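Local atomic coordinates of major extracellular endoglucanase (Xanthomonas campestris pv. campestris, PDB entry 4TUF), a protein that cleaves internal beta-1,4-glucosidic bonds in cellulose, lichenin and cereal beta-glucans, working as an endoglucanase of glycosyl hydrolase family 5. Residues G125-E129 against A130-A134; A288-K291 against T292-D295. All coordinates share one frame; numbering follows the deposited sequence.

In the fold
Both contacts are local ones on helices that pack outside the parallel barrel of this TIM-barrel catalytic domain. Interaction 1 is the capped start of helix 129-143, which follows strand 105-110 and its loop; interaction 2 lies near the N-terminal end of helix 288-303, between strands 276-280 and 309-311. They lie on opposite sides of the chain's centre, their own centres about 39 Å apart and their nearest atoms about 25 Å apart. Each sends a tryptophan inward: the side chain of Trp132 is about 12 Å from that of Glu157, the probable proton donor, and that of Trp293 about 9 Å from that of Glu278, the probable nucleophile. A dihydrogenphosphate ion is bound at interaction 1.

Interaction 1 (G125-E129 against A130-A134); sequences GSYTE and AQWLA. With 2HP (dihydrogenphosphate ion), chain G.
Thr128 and Gln131 close a capping box at the start of helix 129-143. Gln131 N gives its hydrogen to Thr128 OG1 at 3.0 Å, and Thr128 N returns one to Gln131 OE1, also 3.0 Å, arriving from above the plane of the amide carbonyl. With chi1 at 73°, OG1 of Thr128 sits between its own N and carbonyl carbon and can reach the first turn. Behind the box the packing is tight: Gln131 CB lies over one face of the buried Tyr127 ring in a CH-pi contact, 4.2 Å from the centroid, while Tyr127 CE2 touches Trp132 CB at 3.7 Å. The Tyr127 OH is hydrogen-bonded to Asp135 OD2 and His110 NE2, and Trp132 NE1 to Leu154 O. Glu129 runs alongside Leu133; its OE2 forms a salt bridge with Arg179, and OE1 accepts a hydrogen bond from Trp122 NE1. The outer side is looser. There Gln131 NE2 holds O4 of the dihydrogenphosphate at 2.9 Å, and a water that accepts from Gln131 NE2 donates to Ser126 O, 2.7 Å away. Gln131 thus spends its carbonyl oxygen on the cap and its NH2 on the anion and water, which fixes which way round the amide sits.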
ATOM      1  N   GLY A 125     -14.507  -2.002  17.910  1.00 34.35           N
ATOM      2  CA  GLY A 125     -15.238  -1.690  19.122  1.00 35.36           C
ATOM      3  C   GLY A 125     -14.690  -0.486  19.867  1.00 39.15           C
ATOM      4  O   GLY A 125     -15.230  -0.107  20.902  1.00 46.05           O
ATOM      5  N   SER A 126     -13.612   0.109  19.355  1.00 36.61           N
ATOM      6  CA  SER A 126     -13.025   1.297  19.977  1.00 38.43           C
ATOM      7  C   SER A 126     -12.638   2.338  18.930  1.00 36.90           C
ATOM      8  O   SER A 126     -11.969   3.321  19.235  1.00 42.63           O
ATOM      9  CB  SER A 126     -11.799   0.929  20.813  1.00 45.12           C
ATOM     10  OG  SER A 126     -10.676   0.661  19.988  1.00 50.50           O
ATOM     11  N   TYR A 127     -13.065   2.117  17.694  1.00 37.30           N
ATOM     12  CA  TYR A 127     -12.768   3.035  16.602  1.00 35.62           C
ATOM     13  C   TYR A 127     -13.940   3.042  15.615  1.00 33.13           C
ATOM     14  O   TYR A 127     -14.136   2.084  14.857  1.00 34.83           O
ATOM     15  CB  TYR A 127     -11.457   2.630  15.922  1.00 27.93           C
ATOM     16  CG  TYR A 127     -10.942   3.611  14.902  1.00 29.00           C
ATOM     17  CD1 TYR A 127     -10.352   4.806  15.296  1.00 28.11           C
ATOM     18  CD2 TYR A 127     -11.021   3.334  13.540  1.00 26.02           C
ATOM     19  CE1 TYR A 127      -9.871   5.708  14.359  1.00 26.09           C
ATOM     20  CE2 TYR A 127     -10.539   4.228  12.599  1.00 24.03           C
ATOM     21  CZ  TYR A 127      -9.965   5.411  13.016  1.00 29.48           C
ATOM     22  OH  TYR A 127      -9.482   6.303  12.085  1.00 38.87           O
ATOM     23  N   THR A 128     -14.733   4.108  15.645  1.00 31.63           N
ATOM     24  CA  THR A 128     -15.975   4.160  14.872  1.00 32.64           C
ATOM     25  C   THR A 128     -15.742   4.556  13.421  1.00 33.90           C
ATOM     26  O   THR A 128     -14.681   5.067  13.079  1.00 43.10           O
ATOM     27  CB  THR A 128     -16.960   5.158  15.474  1.00 23.58           C
ATOM     28  OG1 THR A 128     -16.499   6.492  15.212  1.00 38.35           O
ATOM     29  CG2 THR A 128     -17.083   4.946  16.969  1.00 25.43           C
ATOM     30  N   GLU A 129     -16.741   4.343  12.570  1.00 31.72           N
ATOM     31  CA  GLU A 129     -16.633   4.772  11.179  1.00 26.55           C
ATOM     32  C   GLU A 129     -16.495   6.289  11.099  1.00 31.24           C
ATOM     33  O   GLU A 129     -15.756   6.812  10.261  1.00 35.72           O
ATOM     34  CB  GLU A 129     -17.835   4.303  10.365  1.00 26.42           C
ATOM     35  CG  GLU A 129     -18.043   5.078   9.070  1.00 32.85           C
ATOM     36  CD  GLU A 129     -19.196   4.548   8.244  1.00 40.54           C
ATOM     37  OE1 GLU A 129     -19.378   3.309   8.199  1.00 37.08           O
ATOM     38  OE2 GLU A 129     -19.920   5.372   7.643  1.00 45.37           O
ATOM     39  N   ALA A 130     -17.201   6.995  11.978  1.00 27.22           N
ATOM     40  CA  ALA A 130     -17.066   8.447  12.070  1.00 25.36           C
ATOM     41  C   ALA A 130     -15.611   8.868  12.322  1.00 31.34           C
ATOM     42  O   ALA A 130     -15.100   9.786  11.671  1.00 27.24           O
ATOM     43  CB  ALA A 130     -17.962   8.983  13.156  1.00 26.40           C
ATOM     44  N   GLN A 131     -14.947   8.198  13.265  1.00 34.00           N
ATOM     45  CA  GLN A 131     -13.539   8.477  13.537  1.00 29.38           C
ATOM     46  C   GLN A 131     -12.688   8.156  12.315  1.00 30.20           C
ATOM     47  O   GLN A 131     -11.765   8.896  11.981  1.00 33.81           O
ATOM     48  CB  GLN A 131     -13.038   7.683  14.744  1.00 26.79           C
ATOM     49  CG  GLN A 131     -13.682   8.060  16.057  1.00 27.62           C
ATOM     50  CD  GLN A 131     -13.171   7.225  17.215  1.00 35.59           C
ATOM     51  OE1 GLN A 131     -13.748   6.191  17.557  1.00 44.77           O
ATOM     52  NE2 GLN A 131     -12.082   7.669  17.825  1.00 39.04           N
ATOM     53  N   TRP A 132     -13.007   7.049  11.652  1.00 26.08           N
ATOM     54  CA  TRP A 132     -12.295   6.649  10.442  1.00 26.89           C
ATOM     55  C   TRP A 132     -12.366   7.733   9.376  1.00 29.69           C
ATOM     56  O   TRP A 132     -11.342   8.179   8.868  1.00 37.82           O
ATOM     57  CB  TRP A 132     -12.858   5.337   9.893  1.00 28.15           C
ATOM     58  CG  TRP A 132     -12.248   4.928   8.592  1.00 30.39           C
ATOM     59  CD1 TRP A 132     -10.928   4.693   8.343  1.00 28.34           C
ATOM     60  CD2 TRP A 132     -12.938   4.692   7.359  1.00 32.22           C
ATOM     61  NE1 TRP A 132     -10.750   4.338   7.029  1.00 27.66           N
ATOM     62  CE2 TRP A 132     -11.969   4.327   6.402  1.00 24.71           C
ATOM     63  CE3 TRP A 132     -14.282   4.765   6.967  1.00 31.82           C
ATOM     64  CZ2 TRP A 132     -12.297   4.024   5.084  1.00 20.91           C
ATOM     65  CZ3 TRP A 132     -14.607   4.468   5.656  1.00 29.59           C
ATOM     66  CH2 TRP A 132     -13.617   4.101   4.729  1.00 26.89           C
ATOM     67  N   LEU A 133     -13.576   8.167   9.047  1.00 35.73           N
ATOM     68  CA  LEU A 133     -13.751   9.229   8.064  1.00 31.66           C
ATOM     69  C   LEU A 133     -13.072  10.521   8.508  1.00 36.68           C
ATOM     70  O   LEU A 133     -12.439  11.204   7.698  1.00 41.70           O
ATOM     71  CB  LEU A 133     -15.232   9.480   7.810  1.00 26.45           C
ATOM     72  CG  LEU A 133     -16.004   8.299   7.229  1.00 30.73           C
ATOM     73  CD1 LEU A 133     -17.497   8.549   7.304  1.00 23.35           C
ATOM     74  CD2 LEU A 133     -15.577   8.052   5.799  1.00 29.70           C
ATOM     75  N   ALA A 134     -13.193  10.857   9.791  1.00 30.25           N
ATOM     76  CA  ALA A 134     -12.603  12.100  10.283  1.00 34.99           C
ATOM     77  C   ALA A 134     -11.086  12.068  10.128  1.00 34.89           C
ATOM     78  O   ALA A 134     -10.462  13.075   9.800  1.00 42.56           O
ATOM     79  CB  ALA A 134     -12.989  12.345  11.728  1.00 35.35           C
TER
HETATM   80  P   2HP G 403      -9.938  10.513  16.361  1.00 77.62           P
HETATM   81  O1  2HP G 403     -10.212  11.483  15.234  1.00 72.36           O
HETATM   82  O2  2HP G 403      -9.574   9.161  15.788  1.00 76.11           O
HETATM   83  O3  2HP G 403      -8.776  11.006  17.193  1.00 83.40           O
HETATM   84  O4  2HP G 403     -11.169  10.401  17.237  1.00 71.39           O
HETATM   85  O   HOH W   1     -10.736   5.640  20.008  1.00 42.54           O

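Interaction 2 (A288-K291 against T292-D295); sequences ARDK and TWQD
Asp290 and Gln294, one helical turn apart, are joined twice: Gln294 N bonds to Asp290 O at 3.0 Å, and the side chains meet through NE2 and a carboxylate oxygen. Starting from CB, Gln294 can be followed outward. Its CB lies 3.5 Å from Asp290 O, and CG, set anti to the carbonyl carbon (chi1 -68°), comes to 3.3 Å from that same oxygen. The chain then extends, and NE2 reaches Asp290 OD2 at 2.8 Å on the syn side of the carboxylate, with the two flat groups almost perpendicular, 83° apart. OE1 finds the hydroxyl of Tyr311. Asp290 OD2 takes a second bond from Tyr283 N, so two N-H donors, Gln294 NE2 and Tyr283 N, hold that one oxygen. The next pair along, Lys291 and Asp295, is looser: Lys291 NZ lies 3.3 Å from Asp295 OD2 in a salt bridge, with the lysine bent at chi2, and Asp295 OD1 goes to the Tyr283 hydroxyl. In the beta-alpha-beta unit of strand 276-280, helix 288-303 and strand 309-311, Trp293 packs its ring against Phe248 and against Trp261 of helix 257-266, while Gln294 and Asp295 rest on Leu339 of helix 334-344.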
ATOM      1  N   ALA A 288      12.389 -21.926  -1.781  1.00114.99           N
ATOM      2  CA  ALA A 288      12.689 -22.196  -3.183  1.00 98.92           C
ATOM      3  C   ALA A 288      11.659 -21.539  -4.098  1.00 87.91           C
ATOM      4  O   ALA A 288      11.989 -21.008  -5.158  1.00 87.36           O
ATOM      5  CB  ALA A 288      12.747 -23.695  -3.434  1.00 97.16           C
ATOM      6  N   ARG A 289      10.402 -21.599  -3.668  1.00 76.59           N
ATOM      7  CA  ARG A 289       9.256 -21.194  -4.470  1.00 72.24           C
ATOM      8  C   ARG A 289       9.025 -19.691  -4.506  1.00 68.62           C
ATOM      9  O   ARG A 289       8.443 -19.186  -5.466  1.00 67.20           O
ATOM     10  CB  ARG A 289       7.983 -21.870  -3.960  1.00 71.98           C
ATOM     11  CG  ARG A 289       7.828 -23.313  -4.362  1.00 70.87           C
ATOM     12  CD  ARG A 289       6.533 -23.870  -3.808  1.00 68.95           C
ATOM     13  NE  ARG A 289       6.494 -23.761  -2.354  1.00 71.05           N
ATOM     14  CZ  ARG A 289       5.652 -24.437  -1.582  1.00 72.04           C
ATOM     15  NH1 ARG A 289       4.779 -25.276  -2.129  1.00 69.12           N
ATOM     16  NH2 ARG A 289       5.685 -24.282  -0.264  1.00 74.04           N
ATOM     17  N   ASP A 290       9.445 -18.970  -3.469  1.00 64.85           N
ATOM     18  CA  ASP A 290       9.147 -17.544  -3.434  1.00 65.16           C
ATOM     19  C   ASP A 290       9.939 -16.813  -4.506  1.00 58.13           C
ATOM     20  O   ASP A 290       9.491 -15.799  -5.034  1.00 55.80           O
ATOM     21  CB  ASP A 290       9.431 -16.934  -2.065  1.00 74.02           C
ATOM     22  CG  ASP A 290       8.938 -15.488  -1.966  1.00 80.48           C
ATOM     23  OD1 ASP A 290       7.740 -15.275  -1.669  1.00 75.35           O
ATOM     24  OD2 ASP A 290       9.746 -14.564  -2.201  1.00 86.25           O
ATOM     25  N   LYS A 291      11.118 -17.332  -4.824  1.00 60.58           N
ATOM     26  CA  LYS A 291      11.894 -16.816  -5.940  1.00 62.11           C
ATOM     27  C   LYS A 291      11.057 -16.958  -7.207  1.00 58.36           C
ATOM     28  O   LYS A 291      10.702 -15.966  -7.848  1.00 57.16           O
ATOM     29  CB  LYS A 291      13.222 -17.567  -6.065  1.00 69.68           C
ATOM     30  CG  LYS A 291      14.418 -16.706  -6.432  1.00 74.36           C
ATOM     31  CD  LYS A 291      14.404 -16.305  -7.897  1.00 75.33           C
ATOM     32  CE  LYS A 291      15.767 -15.780  -8.337  1.00 73.93           C
ATOM     33  NZ  LYS A 291      15.790 -15.436  -9.787  1.00 72.43           N
ATOM     34  N   THR A 292      10.721 -18.203  -7.535  1.00 57.20           N
ATOM     35  CA  THR A 292       9.864 -18.513  -8.675  1.00 59.02           C
ATOM     36  C   THR A 292       8.573 -17.691  -8.692  1.00 56.24           C
ATOM     37  O   THR A 292       8.192 -17.142  -9.722  1.00 59.88           O
ATOM     38  CB  THR A 292       9.486 -20.004  -8.694  1.00 62.81           C
ATOM     39  OG1 THR A 292      10.666 -20.805  -8.549  1.00 68.86           O
ATOM     40  CG2 THR A 292       8.792 -20.355  -9.997  1.00 52.73           C
ATOM     41  N   TRP A 293       7.913 -17.603  -7.543  1.00 55.15           N
ATOM     42  CA  TRP A 293       6.640 -16.896  -7.441  1.00 52.14           C
ATOM     43  C   TRP A 293       6.753 -15.412  -7.798  1.00 57.54           C
ATOM     44  O   TRP A 293       5.940 -14.896  -8.565  1.00 60.73           O
ATOM     45  CB  TRP A 293       6.054 -17.040  -6.033  1.00 50.21           C
ATOM     46  CG  TRP A 293       4.806 -16.236  -5.861  1.00 53.75           C
ATOM     47  CD1 TRP A 293       3.539 -16.611  -6.195  1.00 55.52           C
ATOM     48  CD2 TRP A 293       4.707 -14.908  -5.335  1.00 53.20           C
ATOM     49  NE1 TRP A 293       2.656 -15.599  -5.905  1.00 57.58           N
ATOM     50  CE2 TRP A 293       3.349 -14.542  -5.376  1.00 53.54           C
ATOM     51  CE3 TRP A 293       5.634 -13.995  -4.830  1.00 51.02           C
ATOM     52  CZ2 TRP A 293       2.896 -13.302  -4.937  1.00 49.60           C
ATOM     53  CZ3 TRP A 293       5.185 -12.768  -4.391  1.00 48.94           C
ATOM     54  CH2 TRP A 293       3.827 -12.431  -4.444  1.00 48.20           C
ATOM     55  N   GLN A 294       7.749 -14.728  -7.237  1.00 63.61           N
ATOM     56  CA  GLN A 294       7.946 -13.305  -7.512  1.00 58.33           C
ATOM     57  C   GLN A 294       8.285 -13.080  -8.978  1.00 60.04           C
ATOM     58  O   GLN A 294       7.791 -12.135  -9.593  1.00 59.91           O
ATOM     59  CB  GLN A 294       9.045 -12.713  -6.619  1.00 51.65           C
ATOM     60  CG  GLN A 294       8.667 -12.650  -5.148  1.00 57.57           C
ATOM     61  CD  GLN A 294       9.451 -11.614  -4.369  1.00 61.95           C
ATOM     62  OE1 GLN A 294       9.755 -10.535  -4.877  1.00 61.81           O
ATOM     63  NE2 GLN A 294       9.780 -11.938  -3.124  1.00 63.41           N
ATOM     64  N   ASP A 295       9.126 -13.950  -9.531  1.00 59.93           N
ATOM     65  CA  ASP A 295       9.488 -13.868 -10.939  1.00 54.66           C
ATOM     66  C   ASP A 295       8.251 -13.960 -11.826  1.00 57.63           C
ATOM     67  O   ASP A 295       8.076 -13.156 -12.740  1.00 66.99           O
ATOM     68  CB  ASP A 295      10.478 -14.971 -11.309  1.00 58.43           C
ATOM     69  CG  ASP A 295      11.880 -14.696 -10.801  1.00 60.13           C
ATOM     70  OD1 ASP A 295      12.225 -13.514 -10.592  1.00 60.35           O
ATOM     71  OD2 ASP A 295      12.644 -15.667 -10.626  1.00 62.79           O
TER